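Local structure of putative membrane protein (Yersinia pestis CO92, 5TF3) at residues A[25-30]-A[59-64]; A[92-97]-A[109-114]; A[68-73]-A[119-124]; A[63-68]-A[99-104]. The protein is of unknown function, belongs to the DUF1198 family, is named a putative membrane protein, and folds here as a compact all-helical domain. All coordinates share one frame; numbering follows the deposited sequence.

Contact 1. Residues A[25-30]-A[59-64]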
loop_
_atom_site.group_PDB
_atom_site.type_symbol
_atom_site.label_atom_id
_atom_site.label_comp_id
_atom_site.label_asym_id
_atom_site.label_seq_id
_atom_site.Cartn_x
_atom_site.Cartn_y
_atom_site.Cartn_z
ATOM N N GLU A 25 0.573 10.776 4.335
ATOM C CA GLU A 25 0.651 12.065 3.656
ATOM C C GLU A 25 1.712 12.058 2.562
ATOM O O GLU A 25 1.501 12.621 1.483
ATOM C CB GLU A 25 0.924 13.168 4.692
ATOM C CG GLU A 25 -0.199 13.276 5.739
ATOM C CD GLU A 25 0.173 14.052 7.026
ATOM O OE1 GLU A 25 1.381 14.227 7.322
ATOM O OE2 GLU A 25 -0.765 14.467 7.755
ATOM N N SER A 26 2.857 11.416 2.809
ATOM C CA SER A 26 3.900 11.382 1.784
ATOM C C SER A 26 3.426 10.652 0.534
ATOM O O SER A 26 3.711 11.079 -0.593
ATOM C CB SER A 26 5.164 10.727 2.338
ATOM O OG SER A 26 5.738 11.571 3.317
HETATM N N MSE A 27 2.699 9.557 0.709
HETATM C CA MSE A 27 2.144 8.830 -0.426
HETATM C C MSE A 27 1.111 9.660 -1.193
HETATM O O MSE A 27 1.077 9.637 -2.428
HETATM C CB MSE A 27 1.524 7.512 0.048
HETATM C CG MSE A 27 0.848 6.734 -1.059
HETATM SE SE MSE A 27 -0.025 5.196 -0.292
HETATM C CE MSE A 27 -1.416 6.175 0.679
ATOM N N LEU A 28 0.267 10.401 -0.469
ATOM C CA LEU A 28 -0.725 11.231 -1.145
ATOM C C LEU A 28 -0.060 12.295 -2.007
ATOM O O LEU A 28 -0.513 12.569 -3.121
ATOM C CB LEU A 28 -1.661 11.881 -0.126
ATOM C CG LEU A 28 -2.460 10.901 0.734
ATOM C CD1 LEU A 28 -3.294 11.674 1.752
ATOM C CD2 LEU A 28 -3.345 10.032 -0.139
ATOM N N GLN A 29 1.023 12.901 -1.508
ATOM C CA GLN A 29 1.710 13.950 -2.259
ATOM C C GLN A 29 2.113 13.482 -3.647
ATOM O O GLN A 29 2.142 14.283 -4.583
ATOM C CB GLN A 29 2.951 14.415 -1.505
ATOM C CG GLN A 29 2.674 15.185 -0.246
ATOM C CD GLN A 29 3.962 15.607 0.441
ATOM O OE1 GLN A 29 4.203 15.263 1.601
ATOM N NE2 GLN A 29 4.803 16.348 -0.281
ATOM N N GLU A 30 2.421 12.195 -3.801
ATOM C CA GLU A 30 2.865 11.642 -5.069
ATOM C C GLU A 30 1.731 11.040 -5.884
ATOM O O GLU A 30 1.995 10.387 -6.896
ATOM C CB GLU A 30 3.948 10.586 -4.835
ATOM C CG GLU A 30 5.092 11.071 -3.961
ATOM C CD GLU A 30 6.453 10.714 -4.529
ATOM O OE1 GLU A 30 6.591 10.680 -5.769
ATOM O OE2 GLU A 30 7.383 10.460 -3.733
ATOM N N PHE A 59 2.208 -0.092 1.360
ATOM C CA PHE A 59 3.338 -1.005 1.190
ATOM C C PHE A 59 4.033 -0.788 -0.154
ATOM O O PHE A 59 5.252 -0.609 -0.213
ATOM C CB PHE A 59 2.840 -2.451 1.321
ATOM C CG PHE A 59 3.878 -3.497 1.011
ATOM C CD1 PHE A 59 4.047 -3.971 -0.289
ATOM C CD2 PHE A 59 4.663 -4.033 2.024
ATOM C CE1 PHE A 59 5.006 -4.927 -0.582
ATOM C CE2 PHE A 59 5.616 -5.003 1.750
ATOM C CZ PHE A 59 5.791 -5.454 0.432
ATOM N N ILE A 60 3.270 -0.806 -1.251
ATOM C CA ILE A 60 3.875 -0.651 -2.577
ATOM C C ILE A 60 4.609 0.676 -2.688
ATOM O O ILE A 60 5.730 0.741 -3.206
ATOM C CB ILE A 60 2.804 -0.789 -3.673
ATOM C CG1 ILE A 60 2.346 -2.252 -3.795
ATOM C CG2 ILE A 60 3.338 -0.211 -5.008
ATOM C CD1 ILE A 60 1.136 -2.464 -4.699
ATOM N N TYR A 61 4.006 1.754 -2.178
ATOM C CA TYR A 61 4.646 3.065 -2.264
ATOM C C TYR A 61 5.982 3.073 -1.539
ATOM O O TYR A 61 7.000 3.501 -2.091
ATOM C CB TYR A 61 3.727 4.160 -1.704
ATOM C CG TYR A 61 4.415 5.520 -1.658
ATOM C CD1 TYR A 61 4.564 6.291 -2.818
ATOM C CD2 TYR A 61 4.947 6.016 -0.468
ATOM C CE1 TYR A 61 5.215 7.523 -2.787
ATOM C CE2 TYR A 61 5.600 7.254 -0.428
ATOM C CZ TYR A 61 5.728 7.996 -1.586
ATOM O OH TYR A 61 6.374 9.210 -1.542
ATOM N N HIS A 62 6.006 2.606 -0.294
ATOM C CA HIS A 62 7.243 2.694 0.473
ATOM C C HIS A 62 8.279 1.655 0.053
ATOM O O HIS A 62 9.464 1.847 0.339
ATOM C CB HIS A 62 6.935 2.606 1.974
ATOM C CG HIS A 62 6.269 3.841 2.485
ATOM N ND1 HIS A 62 6.946 5.033 2.641
ATOM C CD2 HIS A 62 4.972 4.105 2.765
ATOM C CE1 HIS A 62 6.104 5.963 3.054
ATOM N NE2 HIS A 62 4.898 5.429 3.129
ATOM N N THR A 63 7.885 0.594 -0.662
ATOM C CA THR A 63 8.884 -0.371 -1.107
ATOM C C THR A 63 9.209 -0.173 -2.587
ATOM O O THR A 63 10.206 0.479 -2.905
ATOM C CB THR A 63 8.427 -1.806 -0.821
ATOM O OG1 THR A 63 7.205 -2.092 -1.515
ATOM C CG2 THR A 63 8.230 -2.022 0.717
ATOM N N PHE A 64 8.393 -0.716 -3.502
ATOM C CA PHE A 64 8.717 -0.620 -4.928
ATOM C C PHE A 64 8.986 0.817 -5.369
ATOM O O PHE A 64 9.941 1.087 -6.106
ATOM C CB PHE A 64 7.591 -1.201 -5.782
ATOM C CG PHE A 64 7.848 -1.083 -7.273
ATOM C CD1 PHE A 64 8.754 -1.930 -7.901
ATOM C CD2 PHE A 64 7.190 -0.124 -8.036
ATOM C CE1 PHE A 64 8.992 -1.831 -9.270
ATOM C CE2 PHE A 64 7.418 -0.011 -9.412
ATOM C CZ PHE A 64 8.322 -0.858 -10.028
#

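Contact 2. Residues A[92-97]-A[109-114]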
loop_
_atom_site.group_PDB
_atom_site.type_symbol
_atom_site.label_atom_id
_atom_site.label_comp_id
_atom_site.label_asym_id
_atom_site.label_seq_id
_atom_site.Cartn_x
_atom_site.Cartn_y
_atom_site.Cartn_z
ATOM N N GLU A 92 -4.179 -7.484 -7.948
ATOM C CA GLU A 92 -5.066 -6.338 -7.873
ATOM C C GLU A 92 -4.425 -5.190 -7.101
ATOM O O GLU A 92 -4.782 -4.028 -7.324
ATOM C CB GLU A 92 -6.386 -6.749 -7.237
ATOM C CG GLU A 92 -6.225 -7.576 -5.992
ATOM C CD GLU A 92 -7.341 -7.306 -5.010
ATOM O OE1 GLU A 92 -7.343 -7.921 -3.918
ATOM O OE2 GLU A 92 -8.216 -6.464 -5.328
ATOM N N HIS A 93 -3.468 -5.494 -6.212
ATOM C CA HIS A 93 -2.778 -4.437 -5.470
ATOM C C HIS A 93 -1.878 -3.627 -6.394
ATOM O O HIS A 93 -1.884 -2.391 -6.358
ATOM C CB HIS A 93 -1.959 -5.043 -4.330
ATOM C CG HIS A 93 -2.768 -5.864 -3.377
ATOM N ND1 HIS A 93 -2.319 -7.060 -2.853
ATOM C CD2 HIS A 93 -4.007 -5.669 -2.867
ATOM C CE1 HIS A 93 -3.246 -7.564 -2.058
ATOM N NE2 HIS A 93 -4.279 -6.736 -2.047
ATOM N N THR A 94 -1.118 -4.309 -7.259
ATOM C CA THR A 94 -0.202 -3.596 -8.141
ATOM C C THR A 94 -0.950 -2.921 -9.283
ATOM O O THR A 94 -0.526 -1.865 -9.764
ATOM C CB THR A 94 0.871 -4.553 -8.675
ATOM O OG1 THR A 94 0.257 -5.779 -9.083
ATOM C CG2 THR A 94 1.923 -4.841 -7.581
ATOM N N ASP A 95 -2.066 -3.498 -9.723
ATOM C CA ASP A 95 -2.864 -2.818 -10.734
ATOM C C ASP A 95 -3.431 -1.512 -10.187
ATOM O O ASP A 95 -3.430 -0.491 -10.886
ATOM C CB ASP A 95 -3.975 -3.735 -11.228
ATOM C CG ASP A 95 -3.472 -4.811 -12.202
ATOM O OD1 ASP A 95 -2.385 -4.652 -12.805
ATOM O OD2 ASP A 95 -4.169 -5.824 -12.372
ATOM N N ALA A 96 -3.904 -1.527 -8.934
ATOM C CA ALA A 96 -4.358 -0.303 -8.275
ATOM C C ALA A 96 -3.226 0.708 -8.143
ATOM O O ALA A 96 -3.444 1.919 -8.251
ATOM C CB ALA A 96 -4.927 -0.626 -6.891
ATOM N N ALA A 97 -2.015 0.228 -7.879
ATOM C CA ALA A 97 -0.865 1.118 -7.871
ATOM C C ALA A 97 -0.676 1.794 -9.224
ATOM O O ALA A 97 -0.353 2.985 -9.288
ATOM C CB ALA A 97 0.388 0.341 -7.485
ATOM N N PHE A 109 6.118 -3.773 -16.076
ATOM C CA PHE A 109 6.855 -5.032 -16.057
ATOM C C PHE A 109 7.669 -5.143 -14.781
ATOM O O PHE A 109 7.607 -6.159 -14.074
ATOM C CB PHE A 109 7.756 -5.123 -17.290
ATOM C CG PHE A 109 8.579 -6.374 -17.349
ATOM C CD1 PHE A 109 8.059 -7.535 -17.898
ATOM C CD2 PHE A 109 9.876 -6.387 -16.871
ATOM C CE1 PHE A 109 8.830 -8.700 -17.969
ATOM C CE2 PHE A 109 10.651 -7.540 -16.935
ATOM C CZ PHE A 109 10.121 -8.705 -17.492
ATOM N N GLU A 110 8.418 -4.086 -14.451
ATOM C CA GLU A 110 9.223 -4.103 -13.231
ATOM C C GLU A 110 8.357 -4.247 -11.984
ATOM O O GLU A 110 8.751 -4.913 -11.015
ATOM C CB GLU A 110 10.080 -2.844 -13.152
ATOM C CG GLU A 110 11.365 -2.940 -13.974
ATOM C CD GLU A 110 12.269 -4.102 -13.550
ATOM O OE1 GLU A 110 12.678 -4.170 -12.363
ATOM O OE2 GLU A 110 12.580 -4.954 -14.411
ATOM N N LEU A 111 7.171 -3.640 -11.990
ATOM C CA LEU A 111 6.282 -3.775 -10.839
ATOM C C LEU A 111 5.767 -5.200 -10.703
ATOM O O LEU A 111 5.627 -5.710 -9.586
ATOM C CB LEU A 111 5.112 -2.802 -10.959
ATOM C CG LEU A 111 4.063 -2.814 -9.843
ATOM C CD1 LEU A 111 4.685 -2.588 -8.469
ATOM C CD2 LEU A 111 3.016 -1.747 -10.124
ATOM N N ALA A 112 5.447 -5.843 -11.828
ATOM C CA ALA A 112 5.038 -7.243 -11.803
ATOM C C ALA A 112 6.169 -8.147 -11.337
ATOM O O ALA A 112 5.935 -9.100 -10.583
ATOM C CB ALA A 112 4.559 -7.679 -13.194
ATOM N N GLN A 113 7.398 -7.898 -11.806
ATOM C CA GLN A 113 8.523 -8.707 -11.336
ATOM C C GLN A 113 8.824 -8.427 -9.869
ATOM O O GLN A 113 9.261 -9.328 -9.150
ATOM C CB GLN A 113 9.774 -8.464 -12.187
ATOM C CG GLN A 113 9.654 -8.908 -13.663
ATOM C CD GLN A 113 9.685 -10.408 -13.813
ATOM O OE1 GLN A 113 9.737 -11.134 -12.828
ATOM N NE2 GLN A 113 9.660 -10.885 -15.052
ATOM N N PHE A 114 8.588 -7.196 -9.401
ATOM C CA PHE A 114 8.755 -6.927 -7.974
ATOM C C PHE A 114 7.804 -7.786 -7.149
ATOM O O PHE A 114 8.206 -8.412 -6.159
ATOM C CB PHE A 114 8.543 -5.437 -7.683
ATOM C CG PHE A 114 8.405 -5.125 -6.213
ATOM C CD1 PHE A 114 9.538 -4.981 -5.407
ATOM C CD2 PHE A 114 7.154 -5.014 -5.629
ATOM C CE1 PHE A 114 9.415 -4.707 -4.030
ATOM C CE2 PHE A 114 7.027 -4.748 -4.253
ATOM C CZ PHE A 114 8.157 -4.592 -3.461
#

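Contact 3. Residues A[68-73]-A[119-124]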
loop_
_atom_site.group_PDB
_atom_site.type_symbol
_atom_site.label_atom_id
_atom_site.label_comp_id
_atom_site.label_asym_id
_atom_site.label_seq_id
_atom_site.Cartn_x
_atom_site.Cartn_y
_atom_site.Cartn_z
ATOM N N PRO A 68 13.129 -0.342 -2.647
ATOM C CA PRO A 68 12.828 -1.780 -2.681
ATOM C C PRO A 68 13.906 -2.679 -2.092
ATOM O O PRO A 68 13.945 -3.876 -2.406
ATOM C CB PRO A 68 12.642 -2.045 -4.178
ATOM C CG PRO A 68 13.544 -1.063 -4.827
ATOM C CD PRO A 68 13.452 0.187 -3.987
ATOM N N SER A 69 14.773 -2.151 -1.230
ATOM C CA SER A 69 15.813 -2.987 -0.638
ATOM C C SER A 69 15.187 -4.056 0.255
ATOM O O SER A 69 14.100 -3.868 0.801
ATOM C CB SER A 69 16.791 -2.132 0.170
ATOM O OG SER A 69 16.181 -1.665 1.368
ATOM N N ASP A 70 15.888 -5.195 0.386
ATOM C CA ASP A 70 15.394 -6.299 1.212
ATOM C C ASP A 70 15.112 -5.840 2.634
ATOM O O ASP A 70 14.109 -6.240 3.244
ATOM C CB ASP A 70 16.411 -7.450 1.253
ATOM C CG ASP A 70 16.362 -8.345 0.020
ATOM O OD1 ASP A 70 15.463 -8.159 -0.831
ATOM O OD2 ASP A 70 17.220 -9.259 -0.085
ATOM N N GLU A 71 16.010 -5.028 3.187
ATOM C CA GLU A 71 15.827 -4.522 4.540
ATOM C C GLU A 71 14.540 -3.712 4.653
ATOM O O GLU A 71 13.750 -3.904 5.592
ATOM C CB GLU A 71 17.043 -3.685 4.944
ATOM C CG GLU A 71 16.822 -2.830 6.186
ATOM C CD GLU A 71 18.120 -2.455 6.877
ATOM O OE1 GLU A 71 19.171 -3.046 6.530
ATOM O OE2 GLU A 71 18.087 -1.578 7.775
ATOM N N ASN A 72 14.295 -2.808 3.699
ATOM C CA ASN A 72 13.097 -1.985 3.798
ATOM C C ASN A 72 11.844 -2.804 3.513
ATOM O O ASN A 72 10.805 -2.608 4.154
ATOM C CB ASN A 72 13.199 -0.784 2.847
ATOM C CG ASN A 72 12.103 0.247 3.091
ATOM O OD1 ASN A 72 11.972 0.790 4.193
ATOM N ND2 ASN A 72 11.309 0.514 2.069
ATOM N N VAL A 73 11.929 -3.759 2.577
ATOM C CA VAL A 73 10.761 -4.580 2.277
ATOM C C VAL A 73 10.384 -5.414 3.494
ATOM O O VAL A 73 9.196 -5.568 3.820
ATOM C CB VAL A 73 11.023 -5.456 1.028
ATOM C CG1 VAL A 73 9.937 -6.505 0.870
ATOM C CG2 VAL A 73 11.064 -4.582 -0.241
ATOM N N ASN A 119 6.926 -12.140 -3.353
ATOM C CA ASN A 119 6.220 -13.289 -2.793
ATOM C C ASN A 119 7.136 -14.504 -2.712
ATOM O O ASN A 119 7.135 -15.230 -1.711
ATOM C CB ASN A 119 4.972 -13.587 -3.632
ATOM C CG ASN A 119 3.864 -12.581 -3.397
ATOM O OD1 ASN A 119 3.595 -12.179 -2.258
ATOM N ND2 ASN A 119 3.222 -12.146 -4.483
ATOM N N LEU A 120 7.950 -14.714 -3.743
ATOM C CA LEU A 120 8.873 -15.842 -3.754
ATOM C C LEU A 120 9.901 -15.739 -2.627
ATOM O O LEU A 120 10.184 -16.730 -1.946
ATOM C CB LEU A 120 9.566 -15.907 -5.113
ATOM C CG LEU A 120 10.656 -16.960 -5.262
ATOM C CD1 LEU A 120 10.029 -18.340 -5.142
ATOM C CD2 LEU A 120 11.385 -16.789 -6.591
ATOM N N HIS A 121 10.481 -14.552 -2.435
ATOM C CA HIS A 121 11.583 -14.375 -1.489
ATOM C C HIS A 121 11.096 -14.381 -0.044
ATOM O O HIS A 121 11.765 -14.937 0.835
ATOM C CB HIS A 121 12.323 -13.065 -1.800
ATOM C CG HIS A 121 13.569 -12.842 -0.987
ATOM N ND1 HIS A 121 14.803 -13.331 -1.364
ATOM C CD2 HIS A 121 13.774 -12.166 0.171
ATOM C CE1 HIS A 121 15.711 -12.976 -0.469
ATOM N NE2 HIS A 121 15.115 -12.260 0.466
ATOM N N PHE A 122 9.939 -13.766 0.225
ATOM C CA PHE A 122 9.529 -13.504 1.596
ATOM C C PHE A 122 8.373 -14.350 2.100
ATOM O O PHE A 122 8.197 -14.440 3.314
ATOM C CB PHE A 122 9.118 -12.038 1.766
ATOM C CG PHE A 122 10.265 -11.083 1.776
ATOM C CD1 PHE A 122 10.915 -10.779 2.964
ATOM C CD2 PHE A 122 10.674 -10.461 0.599
ATOM C CE1 PHE A 122 11.963 -9.885 2.979
ATOM C CE2 PHE A 122 11.725 -9.574 0.601
ATOM C CZ PHE A 122 12.363 -9.272 1.796
ATOM N N ASN A 123 7.544 -14.915 1.235
ATOM C CA ASN A 123 6.394 -15.594 1.815
ATOM C C ASN A 123 6.589 -17.096 1.681
ATOM O O ASN A 123 6.495 -17.629 0.569
ATOM C CB ASN A 123 5.098 -15.138 1.145
ATOM C CG ASN A 123 4.779 -13.680 1.463
ATOM O OD1 ASN A 123 4.828 -13.269 2.618
ATOM N ND2 ASN A 123 4.480 -12.897 0.446
ATOM N N PRO A 124 6.894 -17.806 2.773
ATOM C CA PRO A 124 7.390 -19.184 2.658
ATOM C C PRO A 124 6.353 -20.107 2.037
ATOM O O PRO A 124 5.151 -19.968 2.269
ATOM C CB PRO A 124 7.710 -19.567 4.111
ATOM C CG PRO A 124 6.942 -18.594 4.962
ATOM C CD PRO A 124 6.844 -17.334 4.168
#

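Contact 4. Residues A[63-68]-A[99-104]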
loop_
_atom_site.group_PDB
_atom_site.type_symbol
_atom_site.label_atom_id
_atom_site.label_comp_id
_atom_site.label_asym_id
_atom_site.label_seq_id
_atom_site.Cartn_x
_atom_site.Cartn_y
_atom_site.Cartn_z
ATOM N N THR A 63 7.885 0.594 -0.662
ATOM C CA THR A 63 8.884 -0.371 -1.107
ATOM C C THR A 63 9.209 -0.173 -2.587
ATOM O O THR A 63 10.206 0.479 -2.905
ATOM C CB THR A 63 8.427 -1.806 -0.821
ATOM O OG1 THR A 63 7.205 -2.092 -1.515
ATOM C CG2 THR A 63 8.230 -2.022 0.717
ATOM N N PHE A 64 8.393 -0.716 -3.502
ATOM C CA PHE A 64 8.717 -0.620 -4.928
ATOM C C PHE A 64 8.986 0.817 -5.369
ATOM O O PHE A 64 9.941 1.087 -6.106
ATOM C CB PHE A 64 7.591 -1.201 -5.782
ATOM C CG PHE A 64 7.848 -1.083 -7.273
ATOM C CD1 PHE A 64 8.754 -1.930 -7.901
ATOM C CD2 PHE A 64 7.190 -0.124 -8.036
ATOM C CE1 PHE A 64 8.992 -1.831 -9.270
ATOM C CE2 PHE A 64 7.418 -0.011 -9.412
ATOM C CZ PHE A 64 8.322 -0.858 -10.028
ATOM N N ILE A 65 8.143 1.757 -4.950
ATOM C CA ILE A 65 8.263 3.092 -5.524
ATOM C C ILE A 65 9.448 3.850 -4.923
ATOM O O ILE A 65 10.237 4.450 -5.656
ATOM C CB ILE A 65 6.932 3.857 -5.379
ATOM C CG1 ILE A 65 5.846 3.125 -6.183
ATOM C CG2 ILE A 65 7.088 5.310 -5.851
ATOM C CD1 ILE A 65 4.494 3.841 -6.300
ATOM N N LYS A 66 9.630 3.799 -3.602
ATOM C CA LYS A 66 10.636 4.619 -2.918
ATOM C C LYS A 66 11.910 3.872 -2.520
ATOM O O LYS A 66 12.982 4.484 -2.510
ATOM C CB LYS A 66 10.046 5.250 -1.646
ATOM C CG LYS A 66 8.777 6.047 -1.888
ATOM C CD LYS A 66 8.985 7.123 -2.925
ATOM C CE LYS A 66 9.700 8.324 -2.329
ATOM N NZ LYS A 66 9.883 9.374 -3.372
ATOM N N ASN A 67 11.835 2.580 -2.170
ATOM C CA ASN A 67 13.011 1.891 -1.638
ATOM C C ASN A 67 12.786 0.384 -1.586
ATOM O O ASN A 67 12.303 -0.142 -0.573
ATOM C CB ASN A 67 13.342 2.434 -0.242
ATOM C CG ASN A 67 14.560 1.771 0.379
ATOM O OD1 ASN A 67 15.241 0.966 -0.253
ATOM N ND2 ASN A 67 14.838 2.115 1.634
ATOM N N PRO A 68 13.129 -0.342 -2.647
ATOM C CA PRO A 68 12.828 -1.780 -2.681
ATOM C C PRO A 68 13.906 -2.679 -2.092
ATOM O O PRO A 68 13.945 -3.876 -2.406
ATOM C CB PRO A 68 12.642 -2.045 -4.178
ATOM C CG PRO A 68 13.544 -1.063 -4.827
ATOM C CD PRO A 68 13.452 0.187 -3.987
ATOM N N PHE A 99 -2.753 2.743 -11.374
ATOM C CA PHE A 99 -3.598 3.907 -11.581
ATOM C C PHE A 99 -3.208 5.059 -10.661
ATOM O O PHE A 99 -2.943 6.173 -11.124
ATOM C CB PHE A 99 -5.064 3.594 -11.354
ATOM C CG PHE A 99 -5.887 4.841 -11.230
ATOM C CD1 PHE A 99 -6.096 5.653 -12.338
ATOM C CD2 PHE A 99 -6.370 5.258 -10.010
ATOM C CE1 PHE A 99 -6.841 6.816 -12.250
ATOM C CE2 PHE A 99 -7.118 6.427 -9.912
ATOM C CZ PHE A 99 -7.342 7.208 -11.031
ATOM N N TYR A 100 -3.211 4.814 -9.344
ATOM C CA TYR A 100 -3.112 5.924 -8.397
ATOM C C TYR A 100 -1.803 6.680 -8.557
ATOM O O TYR A 100 -1.759 7.899 -8.327
ATOM C CB TYR A 100 -3.280 5.422 -6.963
ATOM C CG TYR A 100 -4.710 5.075 -6.594
ATOM C CD1 TYR A 100 -5.726 6.020 -6.678
ATOM C CD2 TYR A 100 -5.041 3.801 -6.152
ATOM C CE1 TYR A 100 -7.042 5.698 -6.340
ATOM C CE2 TYR A 100 -6.342 3.473 -5.800
ATOM C CZ TYR A 100 -7.338 4.419 -5.902
ATOM O OH TYR A 100 -8.629 4.080 -5.559
ATOM N N PHE A 101 -0.743 5.992 -8.998
ATOM C CA PHE A 101 0.555 6.616 -9.233
ATOM C C PHE A 101 0.860 6.773 -10.728
ATOM O O PHE A 101 2.025 6.803 -11.133
ATOM C CB PHE A 101 1.648 5.821 -8.517
ATOM C CG PHE A 101 1.388 5.650 -7.042
ATOM C CD1 PHE A 101 1.452 6.741 -6.183
ATOM C CD2 PHE A 101 1.046 4.411 -6.518
ATOM C CE1 PHE A 101 1.199 6.598 -4.825
ATOM C CE2 PHE A 101 0.794 4.254 -5.167
ATOM C CZ PHE A 101 0.872 5.347 -4.316
ATOM N N ALA A 102 -0.181 6.925 -11.546
ATOM C CA ALA A 102 -0.002 6.976 -13.001
ATOM C C ALA A 102 0.948 8.093 -13.424
ATOM O O ALA A 102 1.754 7.913 -14.343
ATOM C CB ALA A 102 -1.356 7.142 -13.681
ATOM N N GLU A 103 0.883 9.245 -12.757
ATOM C CA GLU A 103 1.739 10.373 -13.118
ATOM C C GLU A 103 3.223 10.089 -12.903
ATOM O O GLU A 103 4.065 10.806 -13.459
ATOM C CB GLU A 103 1.331 11.611 -12.320
ATOM C CG GLU A 103 -0.070 12.110 -12.640
ATOM C CD GLU A 103 -0.393 13.419 -11.930
ATOM O OE1 GLU A 103 0.311 13.748 -10.944
ATOM O OE2 GLU A 103 -1.346 14.115 -12.361
ATOM N N LEU A 104 3.561 9.079 -12.097
ATOM C CA LEU A 104 4.945 8.672 -11.889
ATOM C C LEU A 104 5.491 7.832 -13.031
ATOM O O LEU A 104 6.703 7.599 -13.072
ATOM C CB LEU A 104 5.078 7.877 -10.587
ATOM C CG LEU A 104 4.599 8.612 -9.344
ATOM C CD1 LEU A 104 4.925 7.808 -8.083
ATOM C CD2 LEU A 104 5.270 9.954 -9.307
#

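Contact 1. Residues A[25-30]-A[59-64]
Y61 reaches from helix 48-65 across to the end of helix 22-29, meeting E30 with its hydroxyl and M27 with its ring. Y61 OH donates to E30 OE2 at 2.7 Å, arriving on the anti side of the carboxylate and 33° out of its plane, while the carboxylate stands steeply turned to the ring. Over one ring face sits the backbone of M27, a selenomethionine: its CA is 3.8 Å from the ring centroid and only 10° off the normal, a well-centred CH-pi contact. With CG anti to the backbone N (chi1 176°), the M27 side chain runs back along the tyrosine, and M27 SE passes 4.1 Å from Y61 CB before the chain bends away at chi3. S26 O lies 3.4 Å from Y61 OH, oblique to the ring, without bonding.

In the next shell, K66 forms a salt bridge to E30 OE2, so this oxygen is held by two partners, which probably helps to keep the E30 carboxylate ionised. S26 OG is bonded to I22 O within its own helix. H62 NE2 is tied to Y23 O, a second link between the two helices. M27 also packs on F39 of helix 33-45 and on F101, while E30 touches L104.

Contact 2. Residues A[92-97]-A[109-114]
T94 of helix 91-100 and L111 of helix 108-122 mark the closest backbone approach of the two segments, with CA atoms 7.0 Å apart. Both point their CB atoms at the opposite helix, and the two side chains run antiparallel, flank to flank. The leucine fork divides its contacts: L111 CD1 lies 3.7 Å from the methyl T94 CG2, while L111 CD2 goes to the backbone, 3.6 Å from T94 O. The branch point follows closely, with L111 CG 3.7 Å from T94 CG2. On the same face of helix 91-100, A97 CB gives L111 CD2 a looser neighbour at 4.3 Å.

The threonine rotamer explains which group meets the leucine. A chi1 of 44° tucks T94 OG1 over its own backbone, where it is bonded to A91 O of its own helix; the hydroxyl thus has an intrahelical partner, and the methyl is left for L111. No hydrogen bond crosses the contact, and all three touching residues are buried. At the start of helix 108-122, D107 OD1 accepts the backbone N of E110. I60 of helix 48-65 packs against T94 and A97, and F64 of that helix against L111. The arrangement is the apolar junction of two consecutive helices on a shared third helix, a buried helix-helix contact of an all-alpha fold, with helix 48-65 backing both partners.

Contact 3. Residues A[68-73]-A[119-124]
F122, near the end of helix 108-122, brings the far end of its ring, CE2 and CZ, up to V73 and D70 in the first turn of helix 70-82. V73 CG1, set anti to its own backbone N (chi1 169°), comes to 3.6 Å from F122 CE2 at a slant to the ring. At the ring edge, near its plane, D70 O lies 3.8 Å from F122 CZ. D70 also spreads its carboxylate toward H121: D70 OD2 is 3.7 Å from H121 NE2, too far for a hydrogen bond, with the carboxylate and imidazole planes 27° apart. H121 CD2 sits over the rim of one F122 face, 3.3 Å above the ring plane. S69 caps the helix start, its OG accepting N72 N at 3.2 Å, and F122 also packs on E74 and R77. With no hydrogen bond crossing it, the contact is mainly van der Waals touch of the F122 ring with V73 CG1 and with D70; the nearby D70 carboxylate could mildly stabilise a protonated H121, at a more exposed margin.

Contact 4. Residues A[63-68]-A[99-104]
The F101 ring carries the terminal methyl of I65 on one face, set off-centre toward the rim. I65 CD1 is 3.5 Å from F101 CD2 and 3.8 Å from the ring centroid, 24° off the normal, which is a CH-pi contact. The methyl gets there because the isoleucine chain is extended at its end (chi2 -173°), whereas its other branch diverges: I65 CG2 meets L104 CD1 at 4.0 Å, the two side chains crossing at about a right angle. I65 thus spreads its two branches over two partners.

F101 is the first residue past helix 91-100, and L104 ends the 3-10 segment 102-104; L104 N is bonded to F101 O at 2.9 Å, consistent with both CB atoms facing the isoleucine. No hydrogen bond joins the segments, so the contact is wholly apolar. L106 touches both I65 and F101, and M31 also packs on F101. The contact therefore joins the last turn of helix 48-65 to the turn that follows helix 91-100, beside the end of helix 22-29, where L104 touches E30.

Contacts 1 and 4 lie closest, their centres about 7 Å apart: they share T63 and F64 of helix 48-65, and the E30-K66 salt bridge joins them. Contact 2, about 9 Å from contact 4, touches it where F64 meets L111 and F114. Contact 3 is farther out, with its centre about 15 Å from that of contact 2 and about 17 Å from those of contacts 1 and 4; it uses helix 108-122 together with contact 2. Along the chain contact 1 closes before contacts 2 and 3 open, whereas contact 4 crosses both. Helix 48-65 and its C-terminal end thus connect early and late helices within the single DUF1198 range.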